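PDB 4ESQ: Serine/threonine protein kinase from Mycobacterium tuberculosis, which is a membrane-bound receptor kinase that probably phosphorylates serine and threonine residues of proteins using ATP, represented here by its extracellular sensor domain. Local coordinates for residues A[68-73]-A[87-92]; A[98-103]-A[159-164]; A[149-154]-A[172-177]. All coordinates share one frame; numbering follows the deposited sequence.

Interaction 1 (A[68-73]-A[87-92]); sequences TAINGL and NQAVVA
The antiparallel beta hairpin of strands 69-76 and 84-92, part of the central sheet of this PknH-like extracellular domain, holds residues 68-73 against residues 87-92. It illustrates how an antiparallel ladder orders both backbone and side chains. The axes of the two short segments approach to 4.6 Å, their directions 165° apart. Ala69 with Ala92, Asn71 with Val90 and Leu73 with Gln88 form the hydrogen-bonded pairs. At the middle pair Asn71 N gives its hydrogen to Val90 O and Val90 N returns one to Asn71 O, each over 2.9 Å. The carbonyls also receive CA-H contacts from the pairs between: Val90 O lies 3.4 Å from Ile70 CA.

Those intervening pairs, Ile70 with Val91 and Gly72 with Ala89, are non-hydrogen-bonded and share one face of the sheet. There Ile70, with CG1 anti to the backbone N (chi1 175°), crosses Val91 at a slant, and its CG1 meets Val91 CG2 at 3.9 Å. Gly72, bare of a side chain, lets the backbones close to 3.9 Å between its CA and that of Ala89. The face carrying Gln88 and Val90 is covered by helix 179-192, where both touch Ile187.

Both ends are reinforced. Thr68 N donates to Ala92 O at 2.8 Å, nearly straight, and OG1 of Thr68 adds a weak bond to the same oxygen. At the other end the side chains of Leu73 and Gln88 run alongside each other in the same direction. The buried Gln88 amide is held at both poles: OE1 accepts from the backbone N of Leu15, while NE2 donates over 3.0 Å to a water that gives a weak bond back to Leu73 O.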
ATOM      1  N   THR A  68     -10.608   8.068   9.667  1.00 12.47           N
ATOM      2  CA  THR A  68     -10.400   9.128  10.649  1.00 12.99           C
ATOM      3  C   THR A  68      -8.945   9.576  10.742  1.00 16.64           C
ATOM      4  O   THR A  68      -8.659  10.710  11.148  1.00 14.64           O
ATOM      5  CB  THR A  68     -10.902   8.692  12.027  1.00 19.93           C
ATOM      6  OG1 THR A  68     -10.203   7.511  12.438  1.00 18.92           O
ATOM      7  CG2 THR A  68     -12.396   8.388  11.955  1.00 20.57           C
ATOM      8  N   ALA A  69      -8.023   8.691  10.371  1.00 12.63           N
ATOM      9  CA  ALA A  69      -6.607   9.002  10.491  1.00 10.89           C
ATOM     10  C   ALA A  69      -5.780   8.046   9.648  1.00 11.24           C
ATOM     11  O   ALA A  69      -6.197   6.929   9.383  1.00 11.38           O
ATOM     12  CB  ALA A  69      -6.166   8.939  11.948  1.00 13.00           C
ATOM     13  N   ILE A  70      -4.612   8.507   9.221  1.00 11.52           N
ATOM     14  CA  ILE A  70      -3.682   7.670   8.460  1.00  9.80           C
ATOM     15  C   ILE A  70      -2.265   7.891   8.984  1.00 12.24           C
ATOM     16  O   ILE A  70      -1.876   9.019   9.309  1.00 11.67           O
ATOM     17  CB  ILE A  70      -3.781   7.962   6.925  1.00 10.48           C
ATOM     18  CG1 ILE A  70      -2.732   7.181   6.113  1.00 12.58           C
ATOM     19  CG2 ILE A  70      -3.683   9.461   6.651  1.00 12.75           C
ATOM     20  CD1 ILE A  70      -1.387   7.913   5.920  1.00 14.28           C
ATOM     21  N   ASN A  71      -1.500   6.810   9.093  1.00 12.12           N
ATOM     22  CA  ASN A  71      -0.091   6.924   9.441  1.00 12.57           C
ATOM     23  C   ASN A  71       0.738   6.036   8.534  1.00 12.72           C
ATOM     24  O   ASN A  71       0.443   4.848   8.376  1.00 12.65           O
ATOM     25  CB  ASN A  71       0.151   6.569  10.914  1.00 12.68           C
ATOM     26  CG  ASN A  71       1.492   7.084  11.436  1.00 12.13           C
ATOM     27  OD1 ASN A  71       2.503   6.380  11.399  1.00 15.42           O
ATOM     28  ND2 ASN A  71       1.498   8.317  11.942  1.00 11.00           N
ATOM     29  N   GLY A  72       1.770   6.609   7.922  1.00 11.45           N
ATOM     30  CA  GLY A  72       2.583   5.841   6.993  1.00 10.67           C
ATOM     31  C   GLY A  72       4.053   6.209   6.982  1.00 12.49           C
ATOM     32  O   GLY A  72       4.466   7.198   7.590  1.00 11.24           O
ATOM     33  N   LEU A  73       4.830   5.408   6.260  1.00 12.55           N
ATOM     34  CA  LEU A  73       6.266   5.635   6.086  1.00 12.54           C
ATOM     35  C   LEU A  73       6.717   5.147   4.721  1.00 14.22           C
ATOM     36  O   LEU A  73       6.277   4.098   4.243  1.00 12.92           O
ATOM     37  CB  LEU A  73       7.056   4.869   7.148  1.00 12.86           C
ATOM     38  CG  LEU A  73       7.130   5.400   8.576  1.00 20.16           C
ATOM     39  CD1 LEU A  73       7.831   4.367   9.468  1.00 17.25           C
ATOM     40  CD2 LEU A  73       7.855   6.757   8.623  1.00 14.72           C
ATOM     41  N   ASN A  87       6.263   1.654   0.695  1.00 10.97           N
ATOM     42  CA  ASN A  87       5.329   2.607   1.276  1.00 11.78           C
ATOM     43  C   ASN A  87       4.348   1.771   2.093  1.00 12.16           C
ATOM     44  O   ASN A  87       3.608   0.953   1.533  1.00 10.98           O
ATOM     45  CB  ASN A  87       4.589   3.386   0.184  1.00 12.14           C
ATOM     46  CG  ASN A  87       3.739   4.546   0.734  1.00 14.60           C
ATOM     47  OD1 ASN A  87       3.527   4.676   1.938  1.00 13.29           O
ATOM     48  ND2 ASN A  87       3.252   5.390  -0.167  1.00 18.83           N
ATOM     49  N   GLN A  88       4.380   1.943   3.410  1.00  9.40           N
ATOM     50  CA  GLN A  88       3.485   1.211   4.300  1.00 10.26           C
ATOM     51  C   GLN A  88       2.622   2.199   5.049  1.00 10.98           C
ATOM     52  O   GLN A  88       3.112   3.209   5.538  1.00 11.36           O
ATOM     53  CB  GLN A  88       4.269   0.343   5.295  1.00 11.23           C
ATOM     54  CG  GLN A  88       5.434   1.060   5.960  1.00  9.35           C
ATOM     55  CD  GLN A  88       5.952   0.322   7.191  1.00 12.72           C
ATOM     56  OE1 GLN A  88       5.266  -0.519   7.768  1.00 11.35           O
ATOM     57  NE2 GLN A  88       7.155   0.665   7.609  1.00 10.59           N
ATOM     58  N   ALA A  89       1.330   1.911   5.128  1.00  9.77           N
ATOM     59  CA  ALA A  89       0.411   2.802   5.820  1.00 10.11           C
ATOM     60  C   ALA A  89      -0.687   2.021   6.516  1.00 12.76           C
ATOM     61  O   ALA A  89      -1.088   0.945   6.063  1.00 10.27           O
ATOM     62  CB  ALA A  89      -0.202   3.783   4.840  1.00  9.37           C
ATOM     63  N   VAL A  90      -1.169   2.585   7.620  1.00 10.05           N
ATOM     64  CA  VAL A  90      -2.349   2.076   8.303  1.00 10.07           C
ATOM     65  C   VAL A  90      -3.381   3.187   8.411  1.00 12.41           C
ATOM     66  O   VAL A  90      -3.050   4.357   8.634  1.00 10.72           O
ATOM     67  CB  VAL A  90      -2.016   1.519   9.685  1.00 10.05           C
ATOM     68  CG1 VAL A  90      -1.320   0.170   9.533  1.00 11.72           C
ATOM     69  CG2 VAL A  90      -1.129   2.497  10.452  1.00  9.77           C
ATOM     70  N   VAL A  91      -4.639   2.816   8.248  1.00 10.45           N
ATOM     71  CA  VAL A  91      -5.703   3.801   8.193  1.00  9.70           C
ATOM     72  C   VAL A  91      -6.778   3.403   9.195  1.00 11.52           C
ATOM     73  O   VAL A  91      -7.284   2.277   9.147  1.00 13.24           O
ATOM     74  CB  VAL A  91      -6.308   3.896   6.779  1.00 10.20           C
ATOM     75  CG1 VAL A  91      -7.406   4.953   6.746  1.00 12.22           C
ATOM     76  CG2 VAL A  91      -5.213   4.205   5.737  1.00 12.97           C
ATOM     77  N   ALA A  92      -7.108   4.314  10.105  1.00 11.05           N
ATOM     78  CA  ALA A  92      -8.119   4.041  11.126  1.00 11.44           C
ATOM     79  C   ALA A  92      -9.495   4.437  10.627  1.00 12.81           C
ATOM     80  O   ALA A  92      -9.648   5.447   9.946  1.00 14.25           O
ATOM     81  CB  ALA A  92      -7.803   4.788  12.409  1.00 13.26           C
TER
HETATM   82  O   HOH W   1       8.384   2.123   5.229  1.00 13.86           O

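Interaction 2 (A[98-103]-A[159-164]); sequences KARAFV and MSVANN
Trans first torsions in Phe102 (chi1 174°) on the helix and Met159 (chi1 178°) on the strand bring the two side chains together, and a bend at the last methionine torsion, chi3 -67°, puts CE within 3.5 Å of Phe102 CE2. This Met-aromatic contact belongs to the helix-on-sheet packing in which helix 96-111 lies along strand 154-162, the axes of the short segments nearly antiparallel and 8.3 Å apart at closest approach. The sulfur stands obliquely to the ring, 4.7 Å from SD to the ring centroid, and the two side chains lie roughly perpendicular. Beyond them, Phe102 also stacks on Tyr62.

Val161 carries most of the strand's side of the contact, and its two methyls divide the helix between them. CG2 meets Ala99 CB at 3.7 Å, whereas CG1 meets Val103 CG2 at 3.8 Å. Neighbouring Val166 of strand 165-173 widens this apolar floor beneath Ala99 and Val103.

Across the contact, polar atoms meet at Arg100. Its chain bends at chi2 and lays one guanidinium face over Val161 CG1, while a water in the guanidinium plane accepts from Arg100 NE at 2.7 Å and donates to Asn163 O at 2.8 Å.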
ATOM      1  N   LYS A  98     -16.764  -0.254   8.648  1.00 15.53           N
ATOM      2  CA  LYS A  98     -16.338   0.729   7.659  1.00 16.97           C
ATOM      3  C   LYS A  98     -14.975   0.372   7.069  1.00 13.49           C
ATOM      4  O   LYS A  98     -14.749   0.550   5.869  1.00 12.61           O
ATOM      5  CB  LYS A  98     -16.343   2.143   8.252  1.00 15.72           C
ATOM      6  CG  LYS A  98     -17.762   2.682   8.456  1.00 23.42           C
ATOM      7  CD  LYS A  98     -17.780   4.013   9.190  1.00 34.41           C
ATOM      8  CE  LYS A  98     -19.207   4.531   9.338  1.00 38.62           C
ATOM      9  NZ  LYS A  98     -19.259   5.797  10.121  1.00 40.54           N
ATOM     10  N   ALA A  99     -14.077  -0.136   7.913  1.00 13.98           N
ATOM     11  CA  ALA A  99     -12.777  -0.608   7.440  1.00 12.27           C
ATOM     12  C   ALA A  99     -12.951  -1.743   6.430  1.00 12.61           C
ATOM     13  O   ALA A  99     -12.342  -1.743   5.357  1.00 12.88           O
ATOM     14  CB  ALA A  99     -11.910  -1.066   8.611  1.00 12.21           C
ATOM     15  N   ARG A 100     -13.783  -2.721   6.768  1.00 12.62           N
ATOM     16  CA  ARG A 100     -14.009  -3.846   5.861  1.00 13.36           C
ATOM     17  C   ARG A 100     -14.663  -3.413   4.544  1.00 13.24           C
ATOM     18  O   ARG A 100     -14.323  -3.913   3.470  1.00 13.60           O
ATOM     19  CB  ARG A 100     -14.859  -4.918   6.544  1.00 18.07           C
ATOM     20  CG  ARG A 100     -14.244  -5.404   7.834  1.00 18.58           C
ATOM     21  CD  ARG A 100     -13.923  -6.874   7.796  1.00 27.19           C
ATOM     22  NE  ARG A 100     -12.875  -7.197   8.757  1.00 28.45           N
ATOM     23  CZ  ARG A 100     -12.158  -8.315   8.736  1.00 22.05           C
ATOM     24  NH1 ARG A 100     -11.215  -8.507   9.651  1.00 19.85           N
ATOM     25  NH2 ARG A 100     -12.381  -9.233   7.797  1.00 20.74           N
ATOM     26  N   ALA A 101     -15.608  -2.483   4.630  1.00 12.93           N
ATOM     27  CA  ALA A 101     -16.300  -2.006   3.442  1.00 12.31           C
ATOM     28  C   ALA A 101     -15.310  -1.379   2.463  1.00 12.16           C
ATOM     29  O   ALA A 101     -15.443  -1.534   1.247  1.00 12.04           O
ATOM     30  CB  ALA A 101     -17.382  -1.014   3.822  1.00 15.80           C
ATOM     31  N   PHE A 102     -14.312  -0.672   2.996  1.00 12.50           N
ATOM     32  CA  PHE A 102     -13.325  -0.043   2.127  1.00 13.69           C
ATOM     33  C   PHE A 102     -12.460  -1.073   1.399  1.00 14.23           C
ATOM     34  O   PHE A 102     -12.142  -0.901   0.226  1.00 12.91           O
ATOM     35  CB  PHE A 102     -12.430   0.952   2.879  1.00 14.15           C
ATOM     36  CG  PHE A 102     -11.321   1.500   2.021  1.00 11.93           C
ATOM     37  CD1 PHE A 102     -11.593   2.439   1.036  1.00 17.36           C
ATOM     38  CD2 PHE A 102     -10.022   1.041   2.161  1.00 12.81           C
ATOM     39  CE1 PHE A 102     -10.580   2.926   0.214  1.00 14.66           C
ATOM     40  CE2 PHE A 102      -9.004   1.523   1.355  1.00 16.71           C
ATOM     41  CZ  PHE A 102      -9.277   2.468   0.379  1.00 11.63           C
ATOM     42  N   VAL A 103     -12.076  -2.139   2.095  1.00 12.22           N
ATOM     43  CA  VAL A 103     -11.298  -3.188   1.450  1.00 10.39           C
ATOM     44  C   VAL A 103     -12.138  -3.909   0.402  1.00 12.03           C
ATOM     45  O   VAL A 103     -11.636  -4.269  -0.660  1.00 13.10           O
ATOM     46  CB  VAL A 103     -10.706  -4.192   2.470  1.00 12.14           C
ATOM     47  CG1 VAL A 103      -9.883  -5.260   1.761  1.00 11.58           C
ATOM     48  CG2 VAL A 103      -9.848  -3.466   3.482  1.00 13.31           C
ATOM     49  N   MET A 159      -3.391  -5.017   0.447  1.00  9.86           N
ATOM     50  CA  MET A 159      -4.296  -4.360   1.379  1.00  9.70           C
ATOM     51  C   MET A 159      -4.964  -5.416   2.227  1.00 12.38           C
ATOM     52  O   MET A 159      -5.343  -6.477   1.730  1.00 12.51           O
ATOM     53  CB  MET A 159      -5.360  -3.541   0.641  1.00 10.84           C
ATOM     54  CG  MET A 159      -6.368  -2.866   1.567  1.00 11.17           C
ATOM     55  SD  MET A 159      -7.545  -1.821   0.673  1.00 14.62           S
ATOM     56  CE  MET A 159      -6.454  -0.533   0.071  1.00 17.03           C
ATOM     57  N   SER A 160      -5.092  -5.126   3.511  1.00  9.96           N
ATOM     58  CA  SER A 160      -5.818  -6.014   4.406  1.00 11.67           C
ATOM     59  C   SER A 160      -6.538  -5.175   5.450  1.00 11.56           C
ATOM     60  O   SER A 160      -6.444  -3.940   5.458  1.00 10.73           O
ATOM     61  CB  SER A 160      -4.869  -7.018   5.070  1.00 14.11           C
ATOM     62  OG  SER A 160      -5.582  -8.153   5.572  1.00 14.38           O
ATOM     63  N   VAL A 161      -7.268  -5.848   6.329  1.00 11.85           N
ATOM     64  CA  VAL A 161      -7.984  -5.169   7.389  1.00 10.52           C
ATOM     65  C   VAL A 161      -7.969  -6.062   8.611  1.00 11.77           C
ATOM     66  O   VAL A 161      -8.086  -7.286   8.500  1.00 13.92           O
ATOM     67  CB  VAL A 161      -9.432  -4.843   6.980  1.00 12.27           C
ATOM     68  CG1 VAL A 161     -10.077  -6.047   6.299  1.00 15.58           C
ATOM     69  CG2 VAL A 161     -10.256  -4.386   8.186  1.00 14.57           C
ATOM     70  N   ALA A 162      -7.787  -5.443   9.768  1.00 13.30           N
ATOM     71  CA  ALA A 162      -7.930  -6.126  11.047  1.00 12.59           C
ATOM     72  C   ALA A 162      -8.538  -5.109  12.002  1.00 14.50           C
ATOM     73  O   ALA A 162      -8.132  -3.947  12.009  1.00 11.71           O
ATOM     74  CB  ALA A 162      -6.593  -6.600  11.552  1.00 13.64           C
ATOM     75  N   ASN A 163      -9.518  -5.531  12.795  1.00 14.20           N
ATOM     76  CA  ASN A 163     -10.215  -4.592  13.666  1.00 12.60           C
ATOM     77  C   ASN A 163     -10.728  -3.429  12.813  1.00 14.97           C
ATOM     78  O   ASN A 163     -11.321  -3.659  11.760  1.00 15.03           O
ATOM     79  CB  ASN A 163      -9.289  -4.100  14.788  1.00 13.24           C
ATOM     80  CG  ASN A 163     -10.048  -3.682  16.038  1.00 18.13           C
ATOM     81  OD1 ASN A 163     -11.239  -3.369  15.979  1.00 15.13           O
ATOM     82  ND2 ASN A 163      -9.353  -3.662  17.177  1.00 13.51           N
ATOM     83  N   ASN A 164     -10.502  -2.194  13.264  1.00 13.22           N
ATOM     84  CA  ASN A 164     -10.960  -1.010  12.539  1.00 15.22           C
ATOM     85  C   ASN A 164      -9.863  -0.391  11.676  1.00 13.56           C
ATOM     86  O   ASN A 164      -9.950   0.784  11.306  1.00 12.68           O
ATOM     87  CB  ASN A 164     -11.456   0.055  13.520  1.00 15.30           C
ATOM     88  CG  ASN A 164     -10.371   0.498  14.478  1.00 15.94           C
ATOM     89  OD1 ASN A 164      -9.642  -0.327  15.029  1.00 15.63           O
ATOM     90  ND2 ASN A 164     -10.242   1.805  14.666  1.00 13.60           N
TER
HETATM   91  O   HOH W   2     -12.303  -6.185  11.143  1.00 16.03           O

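Interaction 3 (A[149-154]-A[172-177]); sequences GAEGWE and CGYQIT
Cys172 opens the contact by placing CB against the indole of Trp153, 3.5 Å from CZ2. Its SG lies obliquely to the five-membered ring and forms the disulfide with Cys155 at the open end of the antiparallel hairpin of strands 154-162 and 165-173, far from its turn. Gly173 makes the one antiparallel bridge between the segments: Glu154 N donates to Gly173 O and Gly173 N to Glu154 O, both at 3.0 Å. A trans chi1 (-173°) swings the Trp153 indole over Gly173, which has no side chain, and the glycine CA lies 3.9 Å from the centroid of the six-membered ring in a CH-pi contact.

Tyr174 leaves the strand and turns its ring face to the edge of that indole. The edge-to-face pair has planes at 80°, and Trp153 CE3 sits 3.7 Å from Tyr174 CE2. Glu151 O lies near the plane of the phenol at its edge, 3.3 Å from Tyr174 CD1. At Ile176, CG1 packs on Glu154 O, and the backbone N donates to a water that donates to Glu154 OE1 at 2.6 Å and to Gly173 O. The other carboxylate oxygen, OE2, is hydrogen-bonded to Thr146.

Trp153 is thus gripped over one face by backbone and at its edge by a ring, while two hydrogen bonds and a water set the adjoining main chain, which should restrain the loop where it enters the strand.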
ATOM      1  N   GLY A 149       9.444  -1.316 -19.933  1.00 25.63           N
ATOM      2  CA  GLY A 149      10.885  -1.186 -20.113  1.00 26.69           C
ATOM      3  C   GLY A 149      11.670  -2.415 -19.678  1.00 26.88           C
ATOM      4  O   GLY A 149      11.118  -3.324 -19.056  1.00 25.44           O
ATOM      5  N   ALA A 150      12.963  -2.448 -19.992  1.00 25.14           N
ATOM      6  CA  ALA A 150      13.777  -3.632 -19.701  1.00 27.57           C
ATOM      7  C   ALA A 150      14.368  -3.656 -18.291  1.00 25.17           C
ATOM      8  O   ALA A 150      15.087  -4.590 -17.932  1.00 24.84           O
ATOM      9  CB  ALA A 150      14.877  -3.811 -20.744  1.00 31.67           C
ATOM     10  N   GLU A 151      14.062  -2.642 -17.490  1.00 29.75           N
ATOM     11  CA  GLU A 151      14.519  -2.623 -16.109  1.00 24.98           C
ATOM     12  C   GLU A 151      13.983  -3.826 -15.346  1.00 20.99           C
ATOM     13  O   GLU A 151      14.734  -4.504 -14.657  1.00 25.70           O
ATOM     14  CB  GLU A 151      14.101  -1.327 -15.409  1.00 25.81           C
ATOM     15  CG  GLU A 151      14.892  -0.111 -15.861  1.00 33.57           C
ATOM     16  CD  GLU A 151      14.603   1.114 -15.022  1.00 44.43           C
ATOM     17  OE1 GLU A 151      13.563   1.123 -14.334  1.00 41.62           O
ATOM     18  OE2 GLU A 151      15.414   2.065 -15.050  1.00 45.63           O
ATOM     19  N   GLY A 152      12.684  -4.089 -15.467  1.00 21.37           N
ATOM     20  CA  GLY A 152      12.065  -5.163 -14.710  1.00 18.84           C
ATOM     21  C   GLY A 152      11.596  -4.714 -13.332  1.00 20.98           C
ATOM     22  O   GLY A 152      11.274  -5.549 -12.475  1.00 18.36           O
ATOM     23  N   TRP A 153      11.583  -3.399 -13.112  1.00 14.87           N
ATOM     24  CA  TRP A 153      11.070  -2.806 -11.868  1.00 11.87           C
ATOM     25  C   TRP A 153       9.599  -3.148 -11.704  1.00 14.77           C
ATOM     26  O   TRP A 153       8.814  -3.006 -12.644  1.00 14.84           O
ATOM     27  CB  TRP A 153      11.254  -1.278 -11.891  1.00 15.14           C
ATOM     28  CG  TRP A 153      10.906  -0.574 -10.599  1.00 15.69           C
ATOM     29  CD1 TRP A 153       9.768   0.130 -10.328  1.00 18.54           C
ATOM     30  CD2 TRP A 153      11.700  -0.519  -9.403  1.00 15.02           C
ATOM     31  NE1 TRP A 153       9.808   0.631  -9.048  1.00 16.74           N
ATOM     32  CE2 TRP A 153      10.981   0.239  -8.457  1.00 18.24           C
ATOM     33  CE3 TRP A 153      12.949  -1.040  -9.043  1.00 16.47           C
ATOM     34  CZ2 TRP A 153      11.472   0.496  -7.175  1.00 19.51           C
ATOM     35  CZ3 TRP A 153      13.437  -0.780  -7.775  1.00 15.08           C
ATOM     36  CH2 TRP A 153      12.699  -0.023  -6.854  1.00 15.30           C
ATOM     37  N   GLU A 154       9.218  -3.595 -10.507  1.00 12.57           N
ATOM     38  CA  GLU A 154       7.835  -3.981 -10.249  1.00 13.10           C
ATOM     39  C   GLU A 154       7.414  -3.553  -8.862  1.00 13.31           C
ATOM     40  O   GLU A 154       8.257  -3.249  -8.032  1.00 10.08           O
ATOM     41  CB  GLU A 154       7.670  -5.499 -10.371  1.00 16.41           C
ATOM     42  CG  GLU A 154       7.870  -6.037 -11.772  1.00 18.55           C
ATOM     43  CD  GLU A 154       7.650  -7.536 -11.847  1.00 24.77           C
ATOM     44  OE1 GLU A 154       8.422  -8.281 -11.202  1.00 29.90           O
ATOM     45  OE2 GLU A 154       6.708  -7.966 -12.549  1.00 24.27           O
ATOM     46  N   CYS A 172       8.243  -2.289  -3.720  1.00 10.82           N
ATOM     47  CA  CYS A 172       8.794  -2.253  -5.075  1.00  8.65           C
ATOM     48  C   CYS A 172      10.258  -2.659  -5.131  1.00 10.61           C
ATOM     49  O   CYS A 172      11.020  -2.415  -4.200  1.00 11.98           O
ATOM     50  CB  CYS A 172       8.645  -0.851  -5.671  1.00 11.89           C
ATOM     51  SG  CYS A 172       6.965  -0.133  -5.569  1.00 13.92           S
ATOM     52  N   GLY A 173      10.653  -3.254  -6.248  1.00 12.38           N
ATOM     53  CA  GLY A 173      12.023  -3.714  -6.413  1.00 10.86           C
ATOM     54  C   GLY A 173      12.168  -4.504  -7.694  1.00 15.61           C
ATOM     55  O   GLY A 173      11.247  -4.541  -8.511  1.00 11.83           O
ATOM     56  N   TYR A 174      13.323  -5.139  -7.881  1.00 14.24           N
ATOM     57  CA  TYR A 174      13.554  -5.933  -9.085  1.00 14.65           C
ATOM     58  C   TYR A 174      13.207  -7.411  -8.899  1.00 14.58           C
ATOM     59  O   TYR A 174      13.118  -8.156  -9.880  1.00 15.96           O
ATOM     60  CB  TYR A 174      15.011  -5.821  -9.526  1.00 16.10           C
ATOM     61  CG  TYR A 174      15.401  -4.464 -10.040  1.00 15.41           C
ATOM     62  CD1 TYR A 174      15.172  -4.114 -11.366  1.00 19.26           C
ATOM     63  CD2 TYR A 174      16.012  -3.534  -9.210  1.00 16.35           C
ATOM     64  CE1 TYR A 174      15.530  -2.871 -11.848  1.00 19.29           C
ATOM     65  CE2 TYR A 174      16.377  -2.284  -9.691  1.00 15.78           C
ATOM     66  CZ  TYR A 174      16.132  -1.965 -11.010  1.00 22.39           C
ATOM     67  OH  TYR A 174      16.484  -0.731 -11.508  1.00 27.78           O
ATOM     68  N   GLN A 175      13.022  -7.832  -7.652  1.00 14.08           N
ATOM     69  CA  GLN A 175      12.774  -9.234  -7.325  1.00 14.49           C
ATOM     70  C   GLN A 175      11.528  -9.398  -6.482  1.00 14.33           C
ATOM     71  O   GLN A 175      11.564 -10.048  -5.436  1.00 17.83           O
ATOM     72  CB  GLN A 175      13.952  -9.826  -6.544  1.00 19.44           C
ATOM     73  CG  GLN A 175      15.158 -10.164  -7.376  1.00 25.58           C
ATOM     74  CD  GLN A 175      16.265 -10.804  -6.554  1.00 27.02           C
ATOM     75  OE1 GLN A 175      16.547 -10.382  -5.437  1.00 32.46           O
ATOM     76  NE2 GLN A 175      16.894 -11.829  -7.106  1.00 35.06           N
ATOM     77  N   ILE A 176      10.430  -8.805  -6.930  1.00 12.95           N
ATOM     78  CA  ILE A 176       9.191  -8.843  -6.173  1.00 12.57           C
ATOM     79  C   ILE A 176       8.448 -10.159  -6.373  1.00 15.52           C
ATOM     80  O   ILE A 176       8.259 -10.608  -7.505  1.00 17.84           O
ATOM     81  CB  ILE A 176       8.269  -7.670  -6.572  1.00 13.61           C
ATOM     82  CG1 ILE A 176       8.892  -6.325  -6.171  1.00 15.94           C
ATOM     83  CG2 ILE A 176       6.884  -7.837  -5.960  1.00 15.46           C
ATOM     84  CD1 ILE A 176       9.135  -6.159  -4.680  1.00 17.02           C
ATOM     85  N   THR A 177       8.039 -10.776  -5.266  1.00 15.07           N
ATOM     86  CA  THR A 177       7.121 -11.905  -5.319  1.00 17.63           C
ATOM     87  C   THR A 177       5.954 -11.688  -4.374  1.00 13.57           C
ATOM     88  O   THR A 177       4.823 -11.573  -4.817  1.00 16.89           O
ATOM     89  CB  THR A 177       7.799 -13.250  -5.008  1.00 19.81           C
ATOM     90  OG1 THR A 177       8.562 -13.141  -3.805  1.00 23.15           O
ATOM     91  CG2 THR A 177       8.716 -13.663  -6.165  1.00 20.81           C
TER
HETATM   92  O   HOH W   3      10.168  -7.466  -9.480  1.00 19.74           O

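Overall arrangement
Three contacts distributed over one antiparallel sheet show how strand pairing and helix-on-sheet packing share one sheet in a sensor domain. Interaction 1 supplies strand 84-92, which neighbours strand 165-173 of interaction 3; that strand in turn neighbours strand 154-162 of interaction 2. Interactions 1 and 2 have centres about 12 Å apart and are joined directly by the chain, as helix 96-111 follows strand 84-92. Interaction 3 lies across the centre of the chain, its centre about 25 Å from that of interaction 1 and 28 Å from that of interaction 2. Bound terbium ions approach two contacts: one lies about 4 Å from the Glu151 side chain, and one about 6 Å from that of Asn87.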